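PDB 6YQ4: tannase from Fusobacterium nucleatum subsp. nucleatum ATCC 25586, which probably hydrolyses gallate esters of gallotannins, as a tannase of the alpha/beta-hydrolase superfamily, and binds a magnesium ion. Local coordinates for residues S265-T270 with T380-D385; F324-T329 with T344-R349. All coordinates share one frame; numbering follows the deposited sequence. Where two conformers were deposited one is given.

Overall arrangement
Contact 1 joins helix 259-279 to the start of helix 381-394, and contact 2 joins the turn at 324-329 to the loop at 344-349. Along the chain, contact 2 is nested within the long excursion that contact 1 closes. Their centres lie about 26 Å apart, yet in one of R349's two conformers S265 OG lies 4.1 Å from R349 NH1, a packing contact beside E220, which hydrogen-bonds the serine and salt-bridges that arginine conformer. Both contacts sit well out on the molecule, with centres about 24 Å and 26 Å from the chain centre, away from the magnesium site of D150, M153 and G155. Neither includes a residue of the probable S166-H476-D444 triad.

Contact 1: residues S265-T270 with T380-D385; sequences SNKLKT and TKFSFD
L268 sets its CD2 methyl over the centre of one face of the F382 ring, a CH-pi contact in which the methyl carbon stands 3.8 Å from the ring centroid and only 12° off the ring normal. CG of the leucine follows at 4.0 Å from F382 CE2, so the branch point and one methyl both bear on the ring. K267 comes to the same ring from its edge, near the ring plane, with CG 3.9 Å from F382 CE1. Beyond CG the lysine chain bends at chi2 and again at chi3 and leads its ammonium away from the phenylalanine. F382 CB already points toward helix 259-279, and CG anti to the backbone N (chi1 173°) extends the ring the same way. The backbones stay apart, 8.3 Å between L268 CA and F382 CA, and no hydrogen bond spans the gap.

This is a helix-to-helix contact carried by a single phenylalanine: the middle of helix 259-279 meets the first turn of helix 381-394 within the long chain excursion between strands 202-206 and 435-439 of the probable alpha/beta-hydrolase sheet. T380 is the N-cap of the second helix, and its OG1 accepts from S383 N at 3.2 Å in a nearly straight bond (168°). K381, the helix's first residue, reaches forward to D385, NZ to OD2 at 2.6 Å, a salt bridge through the oxygen's syn lone pair. Farther out, D357 holds both T380 OG1 and S383 OG, while L268 also packs on D216 and E220 of helix 212-223.

Contact 2: residues F324-T329 with T344-R349; sequences FKKAFT and THIGDR
F324 and I346 mark the closest backbone approach, 7.2 Å between their CA atoms. From F324 the chain makes a tight turn, with A327 N bonded to F324 O and F328 N to K325 O, before strand 328-330 of a small antiparallel hairpin begins. Opposite it, 344-349 runs as an irregular loop leaving helix 340-344. The side chain of I346 fills the interval. Its CG2, anti to the backbone N, meets F324 CE2 at 3.4 Å, approaching the ring obliquely, while CD1 at the other branch comes within 3.5 Å of F324 CD2. That same CD1 touches K326 CG at 4.0 Å, where the two chains run alongside, pointing opposite ways. Within the turn, F324 O sits over the centre of the F328 ring, 3.6 Å above its plane. Y343 and W472 bring their rings against F324, the latter edge-to-face, and backbone bonds of R349 with S228 and S230 place the far end of the loop. At this surface position the lysine contributes its hydrocarbon chain; with no hydrogen bond between the two segments, the contact rests on shape and dispersion and lacks the directional hold such a bond would give.

Contact 1: residues S265-T270 with T380-D385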
ATOM      1  N   SER A 265     -10.082  12.251  20.087  1.00 28.30           N
ATOM      2  CA  SER A 265     -10.867  11.766  18.970  1.00 31.21           C
ATOM      3  C   SER A 265     -11.967  12.767  18.595  1.00 30.73           C
ATOM      4  O   SER A 265     -12.209  13.002  17.410  1.00 28.02           O
ATOM      5  CB  SER A 265     -11.434  10.389  19.308  1.00 30.01           C
ATOM      6  OG  SER A 265     -12.663  10.149  18.644  1.00 28.27           O
ATOM      7  N   ASN A 266     -12.609  13.399  19.578  1.00 35.64           N
ATOM      8  CA  ASN A 266     -13.536  14.490  19.271  1.00 35.99           C
ATOM      9  C   ASN A 266     -12.860  15.565  18.417  1.00 41.62           C
ATOM     10  O   ASN A 266     -13.390  15.976  17.376  1.00 41.55           O
ATOM     11  CB  ASN A 266     -14.086  15.112  20.560  1.00 30.45           C
ATOM     12  CG  ASN A 266     -15.015  14.171  21.318  1.00 30.76           C
ATOM     13  OD1 ASN A 266     -15.389  13.111  20.818  1.00 43.04           O
ATOM     14  ND2 ASN A 266     -15.406  14.563  22.519  1.00 32.67           N
ATOM     15  N   LYS A 267     -11.676  16.017  18.836  1.00 34.94           N
ATOM     16  CA  LYS A 267     -11.009  17.104  18.128  1.00 35.18           C
ATOM     17  C   LYS A 267     -10.548  16.665  16.746  1.00 37.10           C
ATOM     18  O   LYS A 267     -10.696  17.417  15.775  1.00 43.93           O
ATOM     19  CB  LYS A 267      -9.838  17.621  18.967  1.00 46.09           C
ATOM     20  CG  LYS A 267      -9.240  18.978  18.563  1.00 59.54           C
ATOM     21  CD  LYS A 267     -10.273  20.101  18.393  1.00 66.00           C
ATOM     22  CE  LYS A 267     -10.712  20.715  19.717  1.00 74.65           C
ATOM     23  NZ  LYS A 267     -11.901  21.608  19.520  1.00 81.30           N
ATOM     24  N   LEU A 268     -10.017  15.443  16.626  1.00 33.71           N
ATOM     25  CA  LEU A 268      -9.555  14.958  15.326  1.00 29.23           C
ATOM     26  C   LEU A 268     -10.694  14.846  14.319  1.00 30.73           C
ATOM     27  O   LEU A 268     -10.506  15.149  13.132  1.00 28.23           O
ATOM     28  CB  LEU A 268      -8.878  13.604  15.476  1.00 25.49           C
ATOM     29  CG  LEU A 268      -7.439  13.654  15.965  1.00 29.92           C
ATOM     30  CD1 LEU A 268      -6.935  12.258  16.378  1.00 27.13           C
ATOM     31  CD2 LEU A 268      -6.580  14.288  14.903  1.00 25.58           C
ATOM     32  N   LYS A 269     -11.868  14.378  14.762  1.00 29.57           N
ATOM     33  CA  LYS A 269     -13.015  14.283  13.858  1.00 28.08           C
ATOM     34  C   LYS A 269     -13.349  15.640  13.271  1.00 26.93           C
ATOM     35  O   LYS A 269     -13.485  15.791  12.053  1.00 30.59           O
ATOM     36  CB  LYS A 269     -14.232  13.726  14.585  1.00 24.95           C
ATOM     37  CG  LYS A 269     -15.416  13.549  13.647  1.00 25.46           C
ATOM     38  CD  LYS A 269     -16.703  13.263  14.378  1.00 26.94           C
ATOM     39  CE  LYS A 269     -17.769  12.748  13.428  1.00 27.34           C
ATOM     40  NZ  LYS A 269     -19.104  12.482  14.090  1.00 31.76           N
ATOM     41  N   THR A 270     -13.483  16.639  14.139  1.00 27.55           N
ATOM     42  CA  THR A 270     -13.696  18.041  13.812  1.00 31.10           C
ATOM     43  C   THR A 270     -12.842  18.538  12.648  1.00 33.54           C
ATOM     44  O   THR A 270     -13.287  19.402  11.890  1.00 37.06           O
ATOM     45  CB  THR A 270     -13.439  18.857  15.082  1.00 31.52           C
ATOM     46  OG1 THR A 270     -14.602  18.806  15.911  1.00 43.19           O
ATOM     47  CG2 THR A 270     -13.100  20.286  14.793  1.00 33.65           C
ATOM     48  N   THR A 380       2.242  15.416  11.731  1.00 28.27           N
ATOM     49  CA  THR A 380       1.021  16.187  11.673  1.00 30.23           C
ATOM     50  C   THR A 380       1.211  17.386  12.576  1.00 37.07           C
ATOM     51  O   THR A 380       1.921  17.318  13.582  1.00 38.81           O
ATOM     52  CB  THR A 380      -0.219  15.385  12.118  1.00 33.13           C
ATOM     53  OG1 THR A 380      -0.124  15.065  13.522  1.00 33.75           O
ATOM     54  CG2 THR A 380      -0.335  14.103  11.315  1.00 22.71           C
ATOM     55  N   LYS A 381       0.594  18.493  12.186  1.00 33.46           N
ATOM     56  CA  LYS A 381       0.555  19.646  13.066  1.00 32.77           C
ATOM     57  C   LYS A 381      -0.141  19.311  14.377  1.00 30.69           C
ATOM     58  O   LYS A 381       0.177  19.896  15.418  1.00 36.53           O
ATOM     59  CB  LYS A 381      -0.149  20.800  12.345  1.00 35.79           C
ATOM     60  CG  LYS A 381      -0.280  22.072  13.145  1.00 39.36           C
ATOM     61  CD  LYS A 381      -1.410  22.938  12.619  1.00 41.67           C
ATOM     62  CE  LYS A 381      -1.519  24.178  13.454  1.00 42.30           C
ATOM     63  NZ  LYS A 381      -0.148  24.592  13.867  1.00 43.63           N
ATOM     64  N   PHE A 382      -1.088  18.371  14.351  1.00 29.40           N
ATOM     65  CA  PHE A 382      -1.951  18.161  15.510  1.00 35.02           C
ATOM     66  C   PHE A 382      -1.174  17.540  16.680  1.00 35.93           C
ATOM     67  O   PHE A 382      -1.196  18.057  17.801  1.00 38.17           O
ATOM     68  CB  PHE A 382      -3.155  17.292  15.117  1.00 26.68           C
ATOM     69  CG  PHE A 382      -4.000  16.885  16.284  1.00 30.38           C
ATOM     70  CD1 PHE A 382      -5.021  17.710  16.732  1.00 35.24           C
ATOM     71  CD2 PHE A 382      -3.744  15.699  16.973  1.00 35.40           C
ATOM     72  CE1 PHE A 382      -5.782  17.364  17.850  1.00 32.38           C
ATOM     73  CE2 PHE A 382      -4.489  15.337  18.101  1.00 27.41           C
ATOM     74  CZ  PHE A 382      -5.511  16.165  18.538  1.00 38.14           C
ATOM     75  N   SER A 383      -0.504  16.417  16.434  1.00 33.97           N
ATOM     76  CA  SER A 383       0.262  15.753  17.475  1.00 35.20           C
ATOM     77  C   SER A 383       1.480  16.571  17.871  1.00 36.97           C
ATOM     78  O   SER A 383       1.838  16.614  19.054  1.00 39.89           O
ATOM     79  CB  SER A 383       0.668  14.362  16.999  1.00 35.29           C
ATOM     80  OG  SER A 383      -0.485  13.644  16.581  1.00 35.05           O
ATOM     81  N   PHE A 384       2.118  17.239  16.908  1.00 33.45           N
ATOM     82  CA  PHE A 384       3.273  18.061  17.247  1.00 37.14           C
ATOM     83  C   PHE A 384       2.876  19.196  18.185  1.00 42.64           C
ATOM     84  O   PHE A 384       3.503  19.392  19.236  1.00 46.78           O
ATOM     85  CB  PHE A 384       3.935  18.601  15.976  1.00 31.37           C
ATOM     86  CG  PHE A 384       5.034  19.603  16.240  1.00 36.31           C
ATOM     87  CD1 PHE A 384       6.330  19.182  16.505  1.00 42.01           C
ATOM     88  CD2 PHE A 384       4.769  20.974  16.234  1.00 34.60           C
ATOM     89  CE1 PHE A 384       7.351  20.106  16.765  1.00 42.20           C
ATOM     90  CE2 PHE A 384       5.785  21.905  16.497  1.00 37.62           C
ATOM     91  CZ  PHE A 384       7.082  21.461  16.765  1.00 37.80           C
ATOM     92  N   ASP A 385       1.816  19.940  17.833  1.00 36.81           N
ATOM     93  CA  ASP A 385       1.412  21.100  18.635  1.00 36.84           C
ATOM     94  C   ASP A 385       1.007  20.698  20.046  1.00 42.89           C
ATOM     95  O   ASP A 385       1.237  21.453  20.997  1.00 45.89           O
ATOM     96  CB  ASP A 385       0.246  21.858  17.983  1.00 39.19           C
ATOM     97  CG  ASP A 385       0.656  22.674  16.756  1.00 46.38           C
ATOM     98  OD1 ASP A 385       1.837  22.672  16.361  1.00 50.08           O
ATOM     99  OD2 ASP A 385      -0.231  23.330  16.174  1.00 54.99           O
TER

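Contact 2: residues F324-T329 with T344-R349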
ATOM      1  N   PHE A 324     -24.396  -7.342  10.379  1.00 46.43           N
ATOM      2  CA  PHE A 324     -24.434  -5.933  10.012  1.00 41.24           C
ATOM      3  C   PHE A 324     -25.786  -5.454   9.504  1.00 44.65           C
ATOM      4  O   PHE A 324     -25.905  -4.280   9.131  1.00 42.35           O
ATOM      5  CB  PHE A 324     -23.353  -5.647   8.965  1.00 36.83           C
ATOM      6  CG  PHE A 324     -21.959  -5.839   9.489  1.00 36.68           C
ATOM      7  CD1 PHE A 324     -21.391  -7.110   9.547  1.00 38.91           C
ATOM      8  CD2 PHE A 324     -21.221  -4.755   9.953  1.00 34.97           C
ATOM      9  CE1 PHE A 324     -20.097  -7.298  10.048  1.00 33.22           C
ATOM     10  CE2 PHE A 324     -19.932  -4.930  10.451  1.00 38.52           C
ATOM     11  CZ  PHE A 324     -19.376  -6.208  10.503  1.00 34.11           C
ATOM     12  N   LYS A 325     -26.815  -6.308   9.515  1.00 44.17           N
ATOM     13  CA  LYS A 325     -28.126  -5.906   9.016  1.00 45.07           C
ATOM     14  C   LYS A 325     -28.729  -4.721   9.776  1.00 43.71           C
ATOM     15  O   LYS A 325     -29.555  -4.003   9.213  1.00 48.31           O
ATOM     16  CB  LYS A 325     -29.087  -7.093   9.064  1.00 48.87           C
ATOM     17  CG  LYS A 325     -28.548  -8.361   8.403  1.00 55.15           C
ATOM     18  CD  LYS A 325     -29.526  -9.545   8.536  1.00 61.79           C
ATOM     19  CE  LYS A 325     -29.799 -10.243   7.187  1.00 58.58           C
ATOM     20  NZ  LYS A 325     -30.898 -11.263   7.246  1.00 54.70           N
ATOM     21  N   LYS A 326     -28.331  -4.472  11.024  1.00 45.29           N
ATOM     22  CA  LYS A 326     -28.926  -3.355  11.760  1.00 43.75           C
ATOM     23  C   LYS A 326     -28.595  -1.996  11.137  1.00 41.22           C
ATOM     24  O   LYS A 326     -29.319  -1.023  11.377  1.00 41.86           O
ATOM     25  CB  LYS A 326     -28.490  -3.392  13.230  1.00 45.62           C
ATOM     26  CG  LYS A 326     -27.077  -2.874  13.502  1.00 44.13           C
ATOM     27  CD  LYS A 326     -26.658  -3.047  14.972  1.00 42.89           C
ATOM     28  CE  LYS A 326     -27.663  -2.435  15.937  1.00 47.04           C
ATOM     29  NZ  LYS A 326     -27.208  -2.441  17.364  1.00 50.55           N
ATOM     30  N   ALA A 327     -27.542  -1.907  10.339  1.00 34.49           N
ATOM     31  CA  ALA A 327     -27.214  -0.681   9.626  1.00 35.44           C
ATOM     32  C   ALA A 327     -27.804  -0.625   8.215  1.00 40.04           C
ATOM     33  O   ALA A 327     -27.583   0.364   7.500  1.00 41.98           O
ATOM     34  CB  ALA A 327     -25.685  -0.516   9.548  1.00 34.41           C
ATOM     35  N   PHE A 328     -28.540  -1.652   7.793  1.00 35.98           N
ATOM     36  CA  PHE A 328     -28.926  -1.814   6.398  1.00 39.60           C
ATOM     37  C   PHE A 328     -30.427  -1.614   6.222  1.00 43.78           C
ATOM     38  O   PHE A 328     -31.228  -2.045   7.063  1.00 43.08           O
ATOM     39  CB  PHE A 328     -28.547  -3.208   5.888  1.00 38.66           C
ATOM     40  CG  PHE A 328     -27.071  -3.427   5.745  1.00 40.47           C
ATOM     41  CD1 PHE A 328     -26.182  -2.368   5.823  1.00 39.83           C
ATOM     42  CD2 PHE A 328     -26.573  -4.697   5.521  1.00 43.39           C
ATOM     43  CE1 PHE A 328     -24.820  -2.569   5.679  1.00 36.97           C
ATOM     44  CE2 PHE A 328     -25.201  -4.910   5.387  1.00 44.78           C
ATOM     45  CZ  PHE A 328     -24.328  -3.843   5.463  1.00 38.82           C
ATOM     46  N   THR A 329     -30.807  -0.974   5.122  1.00 40.88           N
ATOM     47  CA  THR A 329     -32.185  -1.017   4.641  1.00 41.90           C
ATOM     48  C   THR A 329     -32.263  -2.066   3.542  1.00 43.68           C
ATOM     49  O   THR A 329     -31.672  -1.897   2.467  1.00 41.96           O
ATOM     50  CB  THR A 329     -32.674   0.329   4.119  1.00 40.09           C
ATOM     51  OG1 THR A 329     -32.540   1.322   5.139  1.00 43.61           O
ATOM     52  CG2 THR A 329     -34.147   0.209   3.745  1.00 39.86           C
ATOM     53  N   THR A 344     -20.222   1.624  11.206  1.00 27.37           N
ATOM     54  CA  THR A 344     -18.866   1.738  11.726  1.00 35.50           C
ATOM     55  C   THR A 344     -18.777   1.502  13.229  1.00 35.37           C
ATOM     56  O   THR A 344     -17.662   1.346  13.744  1.00 31.76           O
ATOM     57  CB  THR A 344     -18.293   3.115  11.380  1.00 34.13           C
ATOM     58  OG1 THR A 344     -19.263   4.120  11.696  1.00 42.32           O
ATOM     59  CG2 THR A 344     -17.990   3.186   9.903  1.00 34.49           C
ATOM     60  N   HIS A 345     -19.912   1.469  13.937  1.00 29.77           N
ATOM     61  CA  HIS A 345     -19.944   1.249  15.372  1.00 36.17           C
ATOM     62  C   HIS A 345     -20.202  -0.207  15.736  1.00 35.06           C
ATOM     63  O   HIS A 345     -20.541  -0.500  16.886  1.00 35.21           O
ATOM     64  CB  HIS A 345     -21.007   2.144  16.006  1.00 42.37           C
ATOM     65  CG  HIS A 345     -20.555   3.554  16.196  1.00 49.61           C
ATOM     66  ND1 HIS A 345     -19.964   4.284  15.183  1.00 50.20           N
ATOM     67  CD2 HIS A 345     -20.580   4.360  17.281  1.00 50.89           C
ATOM     68  CE1 HIS A 345     -19.653   5.484  15.638  1.00 52.11           C
ATOM     69  NE2 HIS A 345     -20.020   5.557  16.907  1.00 53.02           N
ATOM     70  N   ILE A 346     -20.070  -1.119  14.779  1.00 31.61           N
ATOM     71  CA  ILE A 346     -20.565  -2.469  14.987  1.00 44.15           C
ATOM     72  C   ILE A 346     -19.461  -3.298  15.633  1.00 55.19           C
ATOM     73  O   ILE A 346     -19.639  -3.821  16.742  1.00 68.60           O
ATOM     74  CB  ILE A 346     -21.107  -3.061  13.668  1.00 46.77           C
ATOM     75  CG1 ILE A 346     -22.550  -2.557  13.463  1.00 49.94           C
ATOM     76  CG2 ILE A 346     -21.061  -4.590  13.673  1.00 42.33           C
ATOM     77  CD1 ILE A 346     -23.305  -3.207  12.319  1.00 50.69           C
ATOM     78  N   GLY A 347     -18.300  -3.393  15.004  1.00 47.19           N
ATOM     79  CA  GLY A 347     -17.200  -4.040  15.685  1.00 48.61           C
ATOM     80  C   GLY A 347     -16.626  -3.150  16.778  1.00 42.64           C
ATOM     81  O   GLY A 347     -17.068  -2.026  17.019  1.00 36.19           O
ATOM     82  N   ASP A 348     -15.607  -3.673  17.457  1.00 43.11           N
ATOM     83  CA  ASP A 348     -14.741  -2.829  18.271  1.00 36.76           C
ATOM     84  C   ASP A 348     -13.787  -2.077  17.363  1.00 27.86           C
ATOM     85  O   ASP A 348     -13.371  -2.583  16.329  1.00 24.33           O
ATOM     86  CB  ASP A 348     -13.910  -3.657  19.247  1.00 42.90           C
ATOM     87  CG  ASP A 348     -14.635  -3.974  20.522  1.00 50.54           C
ATOM     88  OD1 ASP A 348     -15.694  -3.383  20.831  1.00 54.71           O
ATOM     89  OD2 ASP A 348     -14.123  -4.847  21.224  1.00 60.31           O
ATOM     90  N   ARG A 349     -13.418  -0.870  17.759  1.00 30.89           N
ATOM     91  CA  ARG A 349     -12.399  -0.133  17.029  0.58 29.75           C
ATOM     92  C   ARG A 349     -11.061  -0.849  17.173  1.00 25.00           C
ATOM     93  O   ARG A 349     -10.853  -1.616  18.107  1.00 30.91           O
ATOM     94  CB  ARG A 349     -12.316   1.317  17.541  0.58 31.73           C
ATOM     95  CG  ARG A 349     -10.957   1.760  18.092  0.58 27.10           C
ATOM     96  CD  ARG A 349     -11.043   2.879  19.150  0.58 25.58           C
ATOM     97  NE  ARG A 349     -11.989   3.953  18.835  0.58 26.08           N
ATOM     98  CZ  ARG A 349     -11.651   5.162  18.383  0.58 27.58           C
ATOM     99  NH1 ARG A 349     -12.592   6.060  18.133  0.58 24.97           N
ATOM    100  NH2 ARG A 349     -10.379   5.477  18.166  0.58 28.78           N
TER